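Local coordinates for protein UDP-N-acetylglucosamine pyrophosphorylase (Entamoeba histolytica, PDB 3OC9) that probably catalyses the transfer of a uridylyl group from UTP to N-acetyl-alpha-D-glucosamine 1-phosphate, yielding UDP-N-acetylglucosamine and diphosphate, at residues 104-107 and 108-112; 111-114 and 115-119; 170-173 and 174-178; 325-329 and 330-334; 349-352 and 353-357. All coordinates share one frame; numbering follows the deposited sequence.

In the fold
All five contacts are local, made between neighbouring turns or at the ends of helices. Interactions 1 and 2 share helix 105-114 and are largely surface contacts, about 20 Å from the chain centre: the first pairs mixed aliphatic and polar side chains four residues apart, the second gathers aromatic rings round a Schellman motif. Interaction 3 closes helix 169-176 with another Schellman motif and lays a lysine on a phenylalanine; it is partly buried, as are interactions 4 and 5. Interaction 4 runs from a sheet strand into a short helix and ties its polar ends elsewhere. It touches interaction 5, which sets arginine beside arginine and lysine beside tyrosine, through S334 and D353.

Interaction 1 (104-107 and 108-112); sequences TIEE and INNYF
Helix 105-114 is the connecting helix of a beta-alpha-beta unit, running between strands 95-100 and 125-134, and its first turns are joined here by T104 with I108, I105 with N109 and E106 with N110. T104 is the N-cap residue, but its hydroxyl makes no capping bond; in the conformer given, one of two, it shares a hydrogen bond with T100 OG1 on the strand before. The carbonyl of T104 takes I108 N at 3.2 Å, with the donor nearly in line with the C=O bond. N109 N to I105 O and N110 N to E106 O repeat the i to i+4 pattern, and Y111 N to E107 O continues it at 3.1 Å with a more bent N-H angle of 147°.

The side chains follow the same spacing, each pair lying side by side and pointing the same way. On the buried side, I108 has CG1 beside its own backbone N (chi1 -63°), which carries CD1 back along the helix to within 3.9 Å of T104 OG1. I108 also rests on C127 and T100, so it packs between the helix and strands 95-100 and 125-134. I105 reaches P129, and its CG1 lies 3.9 Å from N109 ND2. E107 OE2 is hydrogen-bonded to H53 ND1.

E106 and N110 lie on the exposed side. In the N110 conformer modelled here, one of two, the extended E106 chain runs alongside the amide, with carboxylate and amide planes 84° apart. The touching atoms are a methylene and an amide nitrogen: E106 CG lies 3.8 Å from N110 ND2.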
# COMPACT_ATOMS: atom_id res chain seq x y z
N THR A 104 18.96 -0.16 7.01
CA THR A 104 18.35 -1.43 6.57
C THR A 104 18.58 -1.80 5.10
O THR A 104 18.27 -2.93 4.69
CB THR A 104 16.82 -1.46 6.83
OG1 THR A 104 16.18 -0.44 6.04
CG2 THR A 104 16.49 -1.26 8.32
N ILE A 105 19.14 -0.89 4.31
CA ILE A 105 19.32 -1.13 2.86
C ILE A 105 20.15 -2.38 2.47
O ILE A 105 19.80 -3.13 1.53
CB ILE A 105 19.78 0.18 2.10
CG1 ILE A 105 19.75 -0.02 0.58
CG2 ILE A 105 21.16 0.68 2.62
CD1 ILE A 105 19.58 1.28 -0.23
N GLU A 106 21.25 -2.63 3.18
CA GLU A 106 22.08 -3.80 2.87
C GLU A 106 21.34 -5.13 3.13
O GLU A 106 21.42 -6.07 2.30
CB GLU A 106 23.43 -3.75 3.62
CG GLU A 106 24.36 -4.94 3.33
CD GLU A 106 25.67 -4.93 4.14
OE1 GLU A 106 26.08 -3.87 4.66
OE2 GLU A 106 26.31 -6.00 4.24
N GLU A 107 20.62 -5.21 4.25
CA GLU A 107 19.85 -6.43 4.61
C GLU A 107 18.75 -6.76 3.57
O GLU A 107 18.55 -7.93 3.20
CB GLU A 107 19.29 -6.31 6.05
CG GLU A 107 18.31 -7.43 6.46
CD GLU A 107 17.81 -7.35 7.91
OE1 GLU A 107 17.82 -6.25 8.52
OE2 GLU A 107 17.36 -8.40 8.43
N ILE A 108 18.05 -5.74 3.08
CA ILE A 108 17.00 -5.95 2.06
C ILE A 108 17.58 -6.38 0.70
O ILE A 108 17.07 -7.31 0.07
CB ILE A 108 16.06 -4.72 1.94
CG1 ILE A 108 15.32 -4.50 3.27
CG2 ILE A 108 15.03 -4.92 0.80
CD1 ILE A 108 14.82 -3.10 3.48
N ASN A 109 18.65 -5.72 0.26
CA ASN A 109 19.34 -6.11 -0.98
C ASN A 109 19.81 -7.58 -0.95
O ASN A 109 19.63 -8.33 -1.93
CB ASN A 109 20.53 -5.17 -1.27
CG ASN A 109 20.12 -3.90 -2.04
OD1 ASN A 109 19.16 -3.89 -2.80
ND2 ASN A 109 20.92 -2.84 -1.88
N ASN A 110 20.40 -7.99 0.19
CA ASN A 110 20.85 -9.38 0.37
C ASN A 110 19.68 -10.38 0.35
O ASN A 110 19.82 -11.48 -0.20
CB ASN A 110 21.65 -9.53 1.66
CG ASN A 110 23.07 -8.99 1.55
OD1 ASN A 110 23.63 -8.89 0.46
ND2 ASN A 110 23.65 -8.65 2.69
N TYR A 111 18.54 -9.99 0.93
CA TYR A 111 17.34 -10.86 0.97
C TYR A 111 16.86 -11.20 -0.45
O TYR A 111 16.65 -12.38 -0.77
CB TYR A 111 16.21 -10.23 1.83
CG TYR A 111 14.95 -11.07 1.89
CD1 TYR A 111 13.86 -10.78 1.06
CD2 TYR A 111 14.84 -12.15 2.77
CE1 TYR A 111 12.68 -11.56 1.10
CE2 TYR A 111 13.67 -12.95 2.81
CZ TYR A 111 12.60 -12.62 1.97
OH TYR A 111 11.45 -13.38 1.99
N PHE A 112 16.75 -10.19 -1.32
CA PHE A 112 16.34 -10.43 -2.72
C PHE A 112 17.38 -11.27 -3.53
O PHE A 112 17.02 -12.21 -4.25
CB PHE A 112 15.98 -9.11 -3.44
CG PHE A 112 14.57 -8.62 -3.16
CD1 PHE A 112 13.48 -9.10 -3.91
CD2 PHE A 112 14.31 -7.68 -2.15
CE1 PHE A 112 12.15 -8.63 -3.66
CE2 PHE A 112 12.99 -7.22 -1.88
CZ PHE A 112 11.91 -7.71 -2.65

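Interaction 2 (111-114 and 115-119); sequences YFKE and HQYFG
Y111, H115 and F118 form an aromatic cluster where the helix ends. The CD2 edge of H115 sits over one face of the Y111 ring, offset toward its rim, the two rings oblique at 46°; H115 NE2 is 3.5 Å from Y111 CE2. The F118 and Y111 side chains run about perpendicular, but their rings are oblique, with Y111 CE1 near the plane at the F118 edge. F118 CZ comes 3.7 Å from Y111 OH, which is itself hydrogen-bonded to S67 OG. Y117 packs against the helix backbone: F112 O and K113 CA sit over one face of its ring, and Y117 CD1 is 3.7 Å from F112 CB.

The backbone bonds are those of a Schellman motif, with Q116 as its C-prime residue at positive phi. Y117 N reaches back to F112 O at 3.0 Å, and Q116 N donates to K113 O at 3.1 Å from above the carbonyl plane. H115 N makes only weak bonds, to Y111 O and F112 O.

Two waters bind K113 NZ. One also donates to Q116 OE1 at 2.6 Å; the other lies 2.8 Å from Y117 OH. The K113 chain, bent at chi2 (61°), passes by the tyrosine hydroxyl on its way to them.

The turn leads from helix 105-114 toward strand 125-134. Helix 68-87 lies against its aromatic side, with F69 meeting Y111 and F112, and Q70 and S73 touching F118.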
# COMPACT_ATOMS: atom_id res chain seq x y z
N TYR A 111 18.54 -9.99 0.93
CA TYR A 111 17.34 -10.86 0.97
C TYR A 111 16.86 -11.20 -0.45
O TYR A 111 16.65 -12.38 -0.77
CB TYR A 111 16.21 -10.23 1.83
CG TYR A 111 14.95 -11.07 1.89
CD1 TYR A 111 13.86 -10.78 1.06
CD2 TYR A 111 14.84 -12.15 2.77
CE1 TYR A 111 12.68 -11.56 1.10
CE2 TYR A 111 13.67 -12.95 2.81
CZ TYR A 111 12.60 -12.62 1.97
OH TYR A 111 11.45 -13.38 1.99
N PHE A 112 16.75 -10.19 -1.32
CA PHE A 112 16.34 -10.43 -2.72
C PHE A 112 17.38 -11.27 -3.53
O PHE A 112 17.02 -12.21 -4.25
CB PHE A 112 15.98 -9.11 -3.44
CG PHE A 112 14.57 -8.62 -3.16
CD1 PHE A 112 13.48 -9.10 -3.91
CD2 PHE A 112 14.31 -7.68 -2.15
CE1 PHE A 112 12.15 -8.63 -3.66
CE2 PHE A 112 12.99 -7.22 -1.88
CZ PHE A 112 11.91 -7.71 -2.65
N LYS A 113 18.67 -10.93 -3.40
CA LYS A 113 19.74 -11.62 -4.15
C LYS A 113 19.80 -13.13 -3.84
O LYS A 113 19.89 -13.97 -4.75
CB LYS A 113 21.09 -10.95 -3.85
CG LYS A 113 22.35 -11.58 -4.49
CD LYS A 113 22.31 -11.58 -6.01
CE LYS A 113 23.68 -11.91 -6.61
NZ LYS A 113 23.61 -12.32 -8.04
N GLU A 114 19.77 -13.46 -2.57
CA GLU A 114 19.88 -14.89 -2.21
C GLU A 114 18.60 -15.71 -2.45
O GLU A 114 18.63 -16.95 -2.42
CB GLU A 114 20.48 -15.06 -0.80
CG GLU A 114 21.86 -14.33 -0.62
CD GLU A 114 23.03 -14.89 -1.49
OE1 GLU A 114 23.05 -16.12 -1.77
OE2 GLU A 114 23.93 -14.06 -1.87
N HIS A 115 17.48 -15.03 -2.75
CA HIS A 115 16.27 -15.71 -3.21
C HIS A 115 16.10 -15.65 -4.75
O HIS A 115 15.02 -15.97 -5.27
CB HIS A 115 15.00 -15.21 -2.48
CG HIS A 115 14.93 -15.59 -1.02
ND1 HIS A 115 14.27 -16.72 -0.58
CD2 HIS A 115 15.42 -14.98 0.08
CE1 HIS A 115 14.36 -16.79 0.74
NE2 HIS A 115 15.05 -15.74 1.17
N GLN A 116 17.16 -15.28 -5.48
CA GLN A 116 17.14 -15.12 -6.96
C GLN A 116 15.91 -14.31 -7.43
O GLN A 116 15.27 -14.63 -8.46
CB GLN A 116 17.28 -16.49 -7.67
CG GLN A 116 17.85 -16.51 -9.12
CD GLN A 116 19.30 -16.02 -9.24
OE1 GLN A 116 20.17 -16.35 -8.43
NE2 GLN A 116 19.55 -15.23 -10.28
N TYR A 117 15.61 -13.26 -6.67
CA TYR A 117 14.53 -12.28 -6.95
C TYR A 117 13.10 -12.83 -7.13
O TYR A 117 12.23 -12.16 -7.71
CB TYR A 117 14.93 -11.34 -8.11
CG TYR A 117 16.30 -10.72 -7.88
CD1 TYR A 117 16.45 -9.61 -7.04
CD2 TYR A 117 17.43 -11.27 -8.45
CE1 TYR A 117 17.72 -9.06 -6.80
CE2 TYR A 117 18.69 -10.73 -8.22
CZ TYR A 117 18.83 -9.64 -7.40
OH TYR A 117 20.08 -9.11 -7.18
N PHE A 118 12.85 -14.03 -6.59
CA PHE A 118 11.57 -14.73 -6.75
C PHE A 118 11.10 -14.84 -8.21
O PHE A 118 9.90 -14.93 -8.49
CB PHE A 118 10.46 -14.12 -5.83
CG PHE A 118 10.82 -14.11 -4.36
CD1 PHE A 118 10.77 -15.28 -3.60
CD2 PHE A 118 11.23 -12.92 -3.73
CE1 PHE A 118 11.12 -15.28 -2.24
CE2 PHE A 118 11.59 -12.91 -2.38
CZ PHE A 118 11.52 -14.10 -1.63
N GLY A 119 12.05 -14.86 -9.15
CA GLY A 119 11.70 -14.98 -10.58
C GLY A 119 11.63 -13.68 -11.38
O GLY A 119 11.48 -13.72 -12.61
O HOH W 1 21.82 -14.56 -7.61
O HOH W 2 21.64 -10.35 -9.19

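Interaction 3 (170-173 and 174-178); sequences LEFM and NEKGI
Regular i to i+4 bonds run through most of the short helix 169-176, from N174 N to L170 O, E175 N to E171 O and K176 N to F172 O, the last at 3.0 Å, before the chain leaves the helix at G177. Of the side chains, F172 and K176 make the one CH-pi contact across the segments. K176 CG lies over the F172 ring, 4.0 Å from its centroid and 16° off the normal. The F172 ring is carried to that place by a first torsion that leaves CG opposite the backbone N (chi1 -178°), while the lysine chain bends at chi2 and then runs outward past the CE1-CZ rim. K176 CE comes 3.6 Å from both F172 CE1 and F172 CZ.

The helix ends in a Schellman motif. G177 takes positive phi (80°), and the chain folds back so that I178 N donates to M173 O at 3.0 Å. This return also brings the aliphatic residues together: M173 CB and I178 CB are 4.0 Å apart, with the two side chains crossing and I178 CG2 near M173 CG. Both are buried.

On the side facing helix 268-274, N174 turns its amide back toward L170 O, which lies 3.5 Å from N174 ND2 at an angle too poor for a bond. That nitrogen is instead hydrogen-bonded to E272 OE2 on helix 268-274. F172 meets H95 edge-to-face and also meets H126, while M173 packs on F97 and L170 on L271 and L164.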
# COMPACT_ATOMS: atom_id res chain seq x y z
N LEU A 170 13.37 10.08 -10.65
CA LEU A 170 12.55 10.85 -11.60
C LEU A 170 13.23 10.95 -12.99
O LEU A 170 12.56 10.82 -14.03
CB LEU A 170 12.13 12.24 -11.06
CG LEU A 170 11.40 12.28 -9.69
CD1 LEU A 170 10.99 13.71 -9.34
CD2 LEU A 170 10.18 11.36 -9.67
N GLU A 171 14.55 11.15 -13.01
CA GLU A 171 15.32 11.13 -14.27
C GLU A 171 15.21 9.76 -14.97
O GLU A 171 15.00 9.70 -16.19
CB GLU A 171 16.79 11.51 -14.04
CG GLU A 171 17.00 13.01 -13.82
CD GLU A 171 18.47 13.43 -13.77
OE1 GLU A 171 19.36 12.63 -14.12
OE2 GLU A 171 18.73 14.59 -13.38
N PHE A 172 15.32 8.67 -14.19
CA PHE A 172 15.19 7.28 -14.70
C PHE A 172 13.79 7.02 -15.28
O PHE A 172 13.65 6.41 -16.37
CB PHE A 172 15.52 6.28 -13.57
CG PHE A 172 15.49 4.82 -13.98
CD1 PHE A 172 16.57 4.23 -14.63
CD2 PHE A 172 14.39 4.01 -13.66
CE1 PHE A 172 16.56 2.87 -14.99
CE2 PHE A 172 14.35 2.64 -14.01
CZ PHE A 172 15.44 2.07 -14.67
N MET A 173 12.74 7.48 -14.58
CA MET A 173 11.37 7.37 -15.13
C MET A 173 11.21 8.02 -16.53
O MET A 173 10.63 7.42 -17.45
CB MET A 173 10.30 7.90 -14.15
CG MET A 173 10.09 7.05 -12.89
SD MET A 173 9.00 7.94 -11.71
CE MET A 173 8.65 6.64 -10.49
N ASN A 174 11.73 9.24 -16.70
CA ASN A 174 11.66 9.93 -18.00
C ASN A 174 12.43 9.16 -19.10
O ASN A 174 11.94 9.03 -20.22
CB ASN A 174 12.11 11.41 -17.90
CG ASN A 174 11.11 12.28 -17.10
OD1 ASN A 174 9.89 12.09 -17.19
ND2 ASN A 174 11.63 13.23 -16.33
N GLU A 175 13.61 8.65 -18.76
CA GLU A 175 14.43 7.84 -19.70
C GLU A 175 13.68 6.58 -20.21
O GLU A 175 13.73 6.26 -21.41
CB GLU A 175 15.74 7.45 -19.00
CG GLU A 175 16.62 6.42 -19.71
CD GLU A 175 17.89 6.07 -18.92
OE1 GLU A 175 18.08 6.58 -17.78
OE2 GLU A 175 18.71 5.27 -19.45
N LYS A 176 12.99 5.91 -19.29
CA LYS A 176 12.24 4.66 -19.57
C LYS A 176 10.82 4.86 -20.16
O LYS A 176 10.19 3.89 -20.61
CB LYS A 176 12.15 3.79 -18.30
CG LYS A 176 13.49 3.30 -17.74
CD LYS A 176 14.04 2.13 -18.56
CE LYS A 176 15.50 1.88 -18.26
NZ LYS A 176 16.02 0.77 -19.10
N GLY A 177 10.33 6.10 -20.15
CA GLY A 177 8.96 6.41 -20.62
C GLY A 177 7.84 6.12 -19.61
O GLY A 177 6.66 6.04 -19.99
N ILE A 178 8.19 5.95 -18.34
CA ILE A 178 7.20 5.71 -17.27
C ILE A 178 6.31 6.94 -17.00
O ILE A 178 6.82 8.05 -16.73
CB ILE A 178 7.88 5.21 -15.96
CG1 ILE A 178 8.54 3.83 -16.20
CG2 ILE A 178 6.86 5.19 -14.76
CD1 ILE A 178 9.49 3.38 -15.07

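Interaction 4 (325-329 and 330-334); sequences FEIQR and FIEFS
The backbone bonds here gather on Q328, the N-cap residue of helix 329-332. Its carbonyl oxygen accepts two N-H groups: E332 N at 3.1 Å, nearly straight out from the carbonyl, and I331 N at 3.2 Å, from well above the carbonyl plane. R329 O takes F333 N at 3.2 Å with an N-H angle of 144°, so the short helix is held by three bonds before the chain extends into F333 and S334.

Van der Waals contacts flank them. I327 has CG1 wedged between its backbone N and carbonyl carbon (chi1 60°), and its side chain crosses E332 at about a right angle. I327 CD1 comes 4.0 Å from E332 CB, and the methyl I327 CG2 touches the carboxylate, 3.7 Å from E332 OE2. Q328 CB meets I331 CG1 at 3.9 Å.

Polar side chains have their main partners elsewhere. R329 NH1 forms a salt bridge with E221, and NH2 bonds to the carbonyl of K215. Within 325-329, a weak bond links Q328 NE2 to E326 OE2.

E332 is buried, yet both carboxylate oxygens are satisfied: OE2 by a salt bridge to K212 and OE1 by the backbone N-H of K192. The positive lysine and the donated N-H would probably favour the ionised carboxylate in this buried setting.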
# COMPACT_ATOMS: atom_id res chain seq x y z
N PHE A 325 -11.81 6.82 -6.63
CA PHE A 325 -12.12 5.43 -7.11
C PHE A 325 -12.58 4.55 -5.93
O PHE A 325 -11.77 4.19 -5.05
CB PHE A 325 -10.80 4.89 -7.76
CG PHE A 325 -10.91 3.55 -8.53
CD1 PHE A 325 -11.19 2.35 -7.87
CD2 PHE A 325 -10.61 3.50 -9.90
CE1 PHE A 325 -11.21 1.11 -8.57
CE2 PHE A 325 -10.62 2.28 -10.61
CZ PHE A 325 -10.93 1.09 -9.94
N GLU A 326 -13.87 4.16 -5.90
CA GLU A 326 -14.36 3.28 -4.80
C GLU A 326 -13.93 1.80 -4.94
O GLU A 326 -14.13 1.20 -6.02
CB GLU A 326 -15.92 3.34 -4.69
CG GLU A 326 -16.48 2.50 -3.49
CD GLU A 326 -18.02 2.34 -3.45
OE1 GLU A 326 -18.72 2.83 -4.37
OE2 GLU A 326 -18.51 1.71 -2.49
N ILE A 327 -13.38 1.20 -3.87
CA ILE A 327 -13.13 -0.26 -3.81
C ILE A 327 -14.02 -0.97 -2.78
O ILE A 327 -14.50 -0.34 -1.83
CB ILE A 327 -11.62 -0.60 -3.53
CG1 ILE A 327 -11.19 -0.01 -2.17
CG2 ILE A 327 -10.76 -0.04 -4.69
CD1 ILE A 327 -9.96 -0.71 -1.51
N GLN A 328 -14.26 -2.27 -2.96
CA GLN A 328 -14.98 -3.08 -1.97
C GLN A 328 -13.99 -3.68 -0.96
O GLN A 328 -12.93 -4.16 -1.36
CB GLN A 328 -15.73 -4.22 -2.66
CG GLN A 328 -16.84 -3.74 -3.60
CD GLN A 328 -17.84 -2.83 -2.90
OE1 GLN A 328 -18.52 -3.25 -1.96
NE2 GLN A 328 -17.91 -1.57 -3.34
N ARG A 329 -14.32 -3.64 0.33
CA ARG A 329 -13.40 -4.19 1.35
C ARG A 329 -13.17 -5.68 1.08
O ARG A 329 -12.06 -6.19 1.27
CB ARG A 329 -13.94 -3.99 2.79
CG ARG A 329 -14.16 -2.50 3.19
CD ARG A 329 -14.81 -2.33 4.60
NE ARG A 329 -15.30 -0.95 4.80
CZ ARG A 329 -14.79 -0.08 5.66
NH1 ARG A 329 -13.77 -0.41 6.45
NH2 ARG A 329 -15.32 1.14 5.75
N PHE A 330 -14.21 -6.38 0.62
CA PHE A 330 -14.13 -7.84 0.41
C PHE A 330 -13.10 -8.22 -0.68
O PHE A 330 -12.51 -9.32 -0.67
CB PHE A 330 -15.56 -8.39 0.13
CG PHE A 330 -15.61 -9.85 -0.20
CD1 PHE A 330 -15.85 -10.80 0.81
CD2 PHE A 330 -15.48 -10.29 -1.52
CE1 PHE A 330 -15.92 -12.16 0.51
CE2 PHE A 330 -15.54 -11.67 -1.82
CZ PHE A 330 -15.76 -12.60 -0.80
N ILE A 331 -12.89 -7.30 -1.62
CA ILE A 331 -11.99 -7.51 -2.76
C ILE A 331 -10.54 -7.02 -2.48
O ILE A 331 -9.57 -7.72 -2.84
CB ILE A 331 -12.55 -6.77 -4.04
CG1 ILE A 331 -13.98 -7.22 -4.40
CG2 ILE A 331 -11.55 -6.84 -5.24
CD1 ILE A 331 -14.11 -8.63 -5.04
N GLU A 332 -10.38 -5.85 -1.87
CA GLU A 332 -9.02 -5.22 -1.80
C GLU A 332 -8.63 -4.56 -0.46
O GLU A 332 -7.79 -3.64 -0.44
CB GLU A 332 -8.77 -4.25 -3.01
CG GLU A 332 -7.27 -4.04 -3.39
CD GLU A 332 -6.99 -3.00 -4.51
OE1 GLU A 332 -5.78 -2.73 -4.77
OE2 GLU A 332 -7.93 -2.45 -5.13
N PHE A 333 -9.19 -5.03 0.68
CA PHE A 333 -8.71 -4.54 2.01
C PHE A 333 -8.70 -5.57 3.16
O PHE A 333 -9.74 -5.84 3.75
CB PHE A 333 -9.45 -3.26 2.45
CG PHE A 333 -8.86 -2.61 3.70
CD1 PHE A 333 -7.75 -1.78 3.60
CD2 PHE A 333 -9.40 -2.87 4.97
CE1 PHE A 333 -7.18 -1.19 4.76
CE2 PHE A 333 -8.84 -2.30 6.13
CZ PHE A 333 -7.73 -1.46 6.02
N SER A 334 -7.53 -6.12 3.50
CA SER A 334 -7.35 -6.92 4.75
C SER A 334 -5.92 -6.74 5.26
O SER A 334 -4.98 -7.23 4.64
CB SER A 334 -7.67 -8.41 4.50
OG SER A 334 -7.71 -9.16 5.73

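Interaction 5 (349-352 and 353-357); sequences TVKR and DWYRL
D353 opens the second segment, in the first half of helix 347-364, its backbone N bonding to T349 O at 3.2 Å. Its carboxylate bends back toward the same carbonyl, but OD2 is hydrogen-bonded to S334 OG, so the aspartate ties the helix to S334, just after helix 329-332. W354 follows, with N on V350 O at 3.0 Å; its indole, with CG opposite the backbone N (chi1 -176°), extends to F62 and L190.

Y355 takes K351 O with its backbone N and lays its ring under the same oxygen, K351 O sitting 3.3 Å above one face. The lysine chain runs alongside, and K351 CE lies 3.8 Å from Y355 OH. A water donates to that hydroxyl at 2.9 Å and is weakly held by K351 NZ; the hydroxyl also bonds to E378.

R356 bonds through N to R352 O, and its extended chain lies beside R352. In the R352 conformer modelled here, one of two, R352 CD lies 3.5 Å from R356 NH2, over one face of the R356 guanidinium near its rim. The two guanidinium planes are 67° apart. L357 touches F330 and I331 of helix 329-332.

Like charges thus come close in this conformer, with R352 NE and R356 NH2 4.0 Å apart. The aliphatic part of R352 packs on the R356 guanidinium, while solvent probably screens the charges of these two exposed arginines.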
# COMPACT_ATOMS: atom_id res chain seq x y z
N THR A 349 -7.27 -13.35 10.67
CA THR A 349 -8.25 -12.50 9.97
C THR A 349 -7.88 -12.34 8.49
O THR A 349 -8.77 -12.34 7.61
CB THR A 349 -8.51 -11.11 10.65
OG1 THR A 349 -7.32 -10.29 10.63
CG2 THR A 349 -8.98 -11.28 12.09
N VAL A 350 -6.58 -12.23 8.22
CA VAL A 350 -6.06 -12.20 6.83
C VAL A 350 -6.37 -13.51 6.08
O VAL A 350 -6.90 -13.48 4.97
CB VAL A 350 -4.53 -11.87 6.78
CG1 VAL A 350 -3.98 -12.06 5.35
CG2 VAL A 350 -4.26 -10.44 7.29
N LYS A 351 -6.05 -14.66 6.68
CA LYS A 351 -6.42 -15.98 6.13
C LYS A 351 -7.91 -16.13 5.77
O LYS A 351 -8.23 -16.54 4.63
CB LYS A 351 -6.04 -17.10 7.12
CG LYS A 351 -4.81 -17.85 6.78
CD LYS A 351 -4.75 -19.11 7.67
CE LYS A 351 -3.45 -19.83 7.50
NZ LYS A 351 -3.17 -20.78 8.62
N ARG A 352 -8.80 -15.80 6.72
CA ARG A 352 -10.26 -15.88 6.52
C ARG A 352 -10.72 -15.06 5.31
O ARG A 352 -11.55 -15.53 4.51
CB ARG A 352 -10.99 -15.45 7.80
CG ARG A 352 -12.53 -15.52 7.76
CD ARG A 352 -13.18 -14.90 9.01
NE ARG A 352 -13.02 -15.75 10.19
CZ ARG A 352 -12.21 -15.47 11.20
NH1 ARG A 352 -11.49 -14.35 11.19
NH2 ARG A 352 -12.10 -16.30 12.23
N ASP A 353 -10.18 -13.84 5.18
CA ASP A 353 -10.55 -12.91 4.09
C ASP A 353 -10.03 -13.42 2.72
O ASP A 353 -10.77 -13.41 1.73
CB ASP A 353 -10.04 -11.48 4.39
CG ASP A 353 -10.86 -10.73 5.48
OD1 ASP A 353 -12.04 -11.07 5.73
OD2 ASP A 353 -10.32 -9.77 6.08
N TRP A 354 -8.77 -13.88 2.67
CA TRP A 354 -8.18 -14.39 1.41
C TRP A 354 -8.93 -15.66 0.90
O TRP A 354 -9.24 -15.78 -0.30
CB TRP A 354 -6.65 -14.61 1.56
CG TRP A 354 -5.90 -15.05 0.28
CD1 TRP A 354 -6.00 -14.51 -0.98
CD2 TRP A 354 -4.92 -16.10 0.19
NE1 TRP A 354 -5.17 -15.18 -1.85
CE2 TRP A 354 -4.50 -16.16 -1.17
CE3 TRP A 354 -4.38 -17.01 1.11
CZ2 TRP A 354 -3.54 -17.08 -1.61
CZ3 TRP A 354 -3.42 -17.93 0.66
CH2 TRP A 354 -3.02 -17.96 -0.70
N TYR A 355 -9.24 -16.57 1.83
CA TYR A 355 -9.99 -17.80 1.49
C TYR A 355 -11.38 -17.49 0.91
O TYR A 355 -11.79 -18.11 -0.08
CB TYR A 355 -10.09 -18.75 2.70
CG TYR A 355 -8.79 -19.43 3.15
CD1 TYR A 355 -7.61 -19.31 2.42
CD2 TYR A 355 -8.76 -20.19 4.34
CE1 TYR A 355 -6.41 -19.93 2.84
CE2 TYR A 355 -7.56 -20.82 4.77
CZ TYR A 355 -6.40 -20.68 4.02
OH TYR A 355 -5.22 -21.31 4.43
N ARG A 356 -12.10 -16.52 1.50
CA ARG A 356 -13.45 -16.17 1.04
C ARG A 356 -13.43 -15.51 -0.36
O ARG A 356 -14.30 -15.80 -1.20
CB ARG A 356 -14.17 -15.27 2.06
CG ARG A 356 -14.60 -16.00 3.35
CD ARG A 356 -15.15 -15.03 4.41
NE ARG A 356 -15.47 -15.70 5.67
CZ ARG A 356 -16.04 -15.12 6.73
NH1 ARG A 356 -16.36 -13.83 6.71
NH2 ARG A 356 -16.29 -15.83 7.82
N LEU A 357 -12.45 -14.63 -0.60
CA LEU A 357 -12.25 -14.06 -1.94
C LEU A 357 -12.01 -15.14 -3.02
O LEU A 357 -12.59 -15.08 -4.12
CB LEU A 357 -11.09 -13.03 -1.92
CG LEU A 357 -10.78 -12.32 -3.24
CD1 LEU A 357 -12.01 -11.58 -3.80
CD2 LEU A 357 -9.56 -11.36 -3.08
O HOH W 3 -4.88 -22.99 6.76